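Local coordinates for protein SAR-endolysin (Enterobacteria phage P1, PDB 1XJU) that degrades host peptidoglycan as a muramidase and acts with pinholin and spanin proteins in the programmed lysis that releases mature phage particles, at residues A[105-108]-A[109-112]. Residues are numbered along the deposited sequence; the frame is centred on the assembly and turned at random.
Sequences VETS and IHKW. With SO4 (sulfate ion), chain D.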
ATOM      1  N   VAL A 105      11.018  12.558  -5.478  1.00 12.08           N
ATOM      2  CA  VAL A 105      11.208  13.116  -4.156  1.00 11.93           C
ATOM      3  C   VAL A 105      10.573  12.212  -3.119  1.00 11.15           C
ATOM      4  O   VAL A 105       9.713  11.363  -3.409  1.00 12.51           O
ATOM      5  CB  VAL A 105      10.657  14.537  -4.075  1.00 12.77           C
ATOM      6  CG1 VAL A 105      11.313  15.404  -5.109  1.00 12.97           C
ATOM      7  CG2 VAL A 105       9.174  14.593  -4.208  1.00 13.16           C
ATOM      8  N   GLU A 106      10.961  12.396  -1.873  1.00 11.65           N
ATOM      9  CA  GLU A 106      10.457  11.586  -0.778  1.00 11.21           C
ATOM     10  C   GLU A 106       8.986  11.867  -0.530  1.00 10.59           C
ATOM     11  O   GLU A 106       8.512  13.006  -0.577  1.00 12.06           O
ATOM     12  CB  GLU A 106      11.253  11.924   0.473  1.00 11.92           C
ATOM     13  CG  GLU A 106      10.916  11.058   1.670  1.00 12.24           C
ATOM     14  CD  GLU A 106      11.762  11.382   2.897  1.00 12.73           C
ATOM     15  OE1 GLU A 106      12.498  12.405   2.888  1.00 16.49           O
ATOM     16  OE2 GLU A 106      11.711  10.586   3.847  1.00 12.42           O
ATOM     17  N   THR A 107       8.195  10.829  -0.255  1.00  9.41           N
ATOM     18  CA  THR A 107       6.816  11.047   0.107  1.00  9.82           C
ATOM     19  C   THR A 107       6.753  11.584   1.539  1.00  9.99           C
ATOM     20  O   THR A 107       7.562  11.272   2.427  1.00 10.25           O
ATOM     21  CB  THR A 107       6.043   9.740   0.055  1.00  9.33           C
ATOM     22  OG1 THR A 107       6.698   8.830   0.942  1.00  9.33           O
ATOM     23  CG2 THR A 107       5.982   9.142  -1.339  1.00 10.08           C
ATOM     24  N   SER A 108       5.698  12.326   1.787  1.00  9.64           N
ATOM     25  CA  SER A 108       5.404  12.736   3.158  1.00 10.52           C
ATOM     26  C   SER A 108       5.174  11.552   4.068  1.00  9.29           C
ATOM     27  O   SER A 108       5.611  11.579   5.229  1.00  9.63           O
ATOM     28  CB  SER A 108       4.209  13.612   3.148  1.00 12.30           C
ATOM     29  OG  SER A 108       4.492  14.824   2.492  1.00 16.70           O
ATOM     30  N   ILE A 109       4.492  10.496   3.593  1.00  8.72           N
ATOM     31  CA  ILE A 109       4.260   9.352   4.467  1.00  8.62           C
ATOM     32  C   ILE A 109       5.566   8.746   4.934  1.00  8.52           C
ATOM     33  O   ILE A 109       5.696   8.370   6.102  1.00  8.63           O
ATOM     34  CB  ILE A 109       3.330   8.343   3.778  1.00  8.46           C
ATOM     35  CG1 ILE A 109       2.707   7.403   4.791  1.00  8.87           C
ATOM     36  CG2 ILE A 109       4.003   7.572   2.631  1.00  8.59           C
ATOM     37  CD1 ILE A 109       1.579   6.562   4.257  1.00  9.03           C
ATOM     38  N   HIS A 110       6.555   8.667   4.057  1.00  8.32           N
ATOM     39  CA  HIS A 110       7.857   8.173   4.437  1.00  8.78           C
ATOM     40  C   HIS A 110       8.583   9.116   5.410  1.00  9.19           C
ATOM     41  O   HIS A 110       9.213   8.648   6.373  1.00  9.41           O
ATOM     42  CB  HIS A 110       8.699   7.903   3.179  1.00  9.65           C
ATOM     43  CG  HIS A 110      10.049   7.304   3.452  1.00  9.69           C
ATOM     44  ND1 HIS A 110      11.192   8.069   3.639  1.00 10.38           N
ATOM     45  CD2 HIS A 110      10.458   6.016   3.547  1.00 10.55           C
ATOM     46  CE1 HIS A 110      12.222   7.249   3.811  1.00 11.22           C
ATOM     47  NE2 HIS A 110      11.808   6.003   3.828  1.00 11.15           N
ATOM     48  N   LYS A 111       8.505  10.390   5.146  1.00  8.86           N
ATOM     49  CA  LYS A 111       9.107  11.379   6.042  1.00  9.85           C
ATOM     50  C   LYS A 111       8.593  11.188   7.470  1.00  9.71           C
ATOM     51  O   LYS A 111       9.367  11.185   8.417  1.00 10.47           O
ATOM     52  CB  LYS A 111       8.800  12.780   5.552  1.00 11.16           C
ATOM     53  CG  LYS A 111       9.651  13.178   4.390  1.00 14.86           C
ATOM     54  CD  LYS A 111       9.452  14.616   4.044  1.00 16.14           C
ATOM     55  CE  LYS A 111      10.219  15.011   2.789  1.00 17.11           C
ATOM     56  NZ  LYS A 111      11.665  14.957   2.943  1.00 18.43           N
ATOM     57  N   TRP A 112       7.279  11.097   7.622  1.00  9.32           N
ATOM     58  CA  TRP A 112       6.720  10.966   8.946  1.00  9.29           C
ATOM     59  C   TRP A 112       7.019   9.642   9.584  1.00  9.69           C
ATOM     60  O   TRP A 112       7.280   9.578  10.790  1.00 10.02           O
ATOM     61  CB  TRP A 112       5.222  11.267   8.930  1.00 10.20           C
ATOM     62  CG  TRP A 112       4.885  12.684   8.645  1.00 11.35           C
ATOM     63  CD1 TRP A 112       4.105  13.138   7.660  1.00 12.03           C
ATOM     64  CD2 TRP A 112       5.279  13.836   9.403  1.00 12.40           C
ATOM     65  NE1 TRP A 112       3.965  14.515   7.739  1.00 13.63           N
ATOM     66  CE2 TRP A 112       4.664  14.955   8.823  1.00 13.96           C
ATOM     67  CE3 TRP A 112       6.041  14.035  10.549  1.00 13.03           C
ATOM     68  CZ2 TRP A 112       4.870  16.247   9.296  1.00 14.10           C
ATOM     69  CZ3 TRP A 112       6.200  15.343  11.043  1.00 14.32           C
ATOM     70  CH2 TRP A 112       5.606  16.398  10.417  1.00 14.55           C
TER
HETATM   71  S   SO4 D 606      12.556  16.036  -0.478  1.00 18.53           S
HETATM   72  O1  SO4 D 606      13.593  16.690  -1.215  1.00 19.96           O
HETATM   73  O2  SO4 D 606      12.536  14.609  -0.829  1.00 19.90           O
HETATM   74  O3  SO4 D 606      11.277  16.682  -0.736  1.00 19.27           O
HETATM   75  O4  SO4 D 606      12.842  16.307   0.923  1.00 20.58           O
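At the N-capped start of helix 108-114, where strand 103-106 of a two-stranded antiparallel sheet ends, Thr107 OG1 accepts a capping bond from His110 N at 3.1 Å. With chi1 at 58°, the hydroxyl sits between the backbone N and the carbonyl carbon of its own residue, which turns it to the first turn of the helix. OG1 has a stronger partner in the carbonyl oxygen of Leu93, so this buried hydroxyl also ties the cap to the end of helix 90-94, just before strand 95-98. The regular helical bonds begin at once, from Lys111 N to Thr107 O and from Trp112 N to Ser108 O, both 3.0 Å.

Over this turn reaches the extended side chain of Glu106, whose two carboxylate oxygens go to successive residues. OE2 takes the ND1 hydrogen of His110 at 2.6 Å in a fairly straight bond. OE2 lies in the imidazole plane, whereas ND1 meets it on the anti side and somewhat out of the carboxylate plane. Carboxylate and ring planes are 58° apart. OE1 forms a salt bridge with Lys111 NZ at 2.7 Å, the ammonium coming from above the carboxylate plane. The carboxylate is thus gripped from two directions, which should fix its rotation and probably favours a charged form. A bend at the end of the lysine chain (chi4 -66°) also brings NZ to sulfate O4, while Glu106 N donates to sulfate O2; Arg101 NH2 is also hydrogen-bonded to this ion, which probably comes from the crystallisation liquor. The whole is a strand-to-helix junction with a threonine N-cap, bridged by a His-carboxylate hydrogen bond and a Glu-Lys salt bridge.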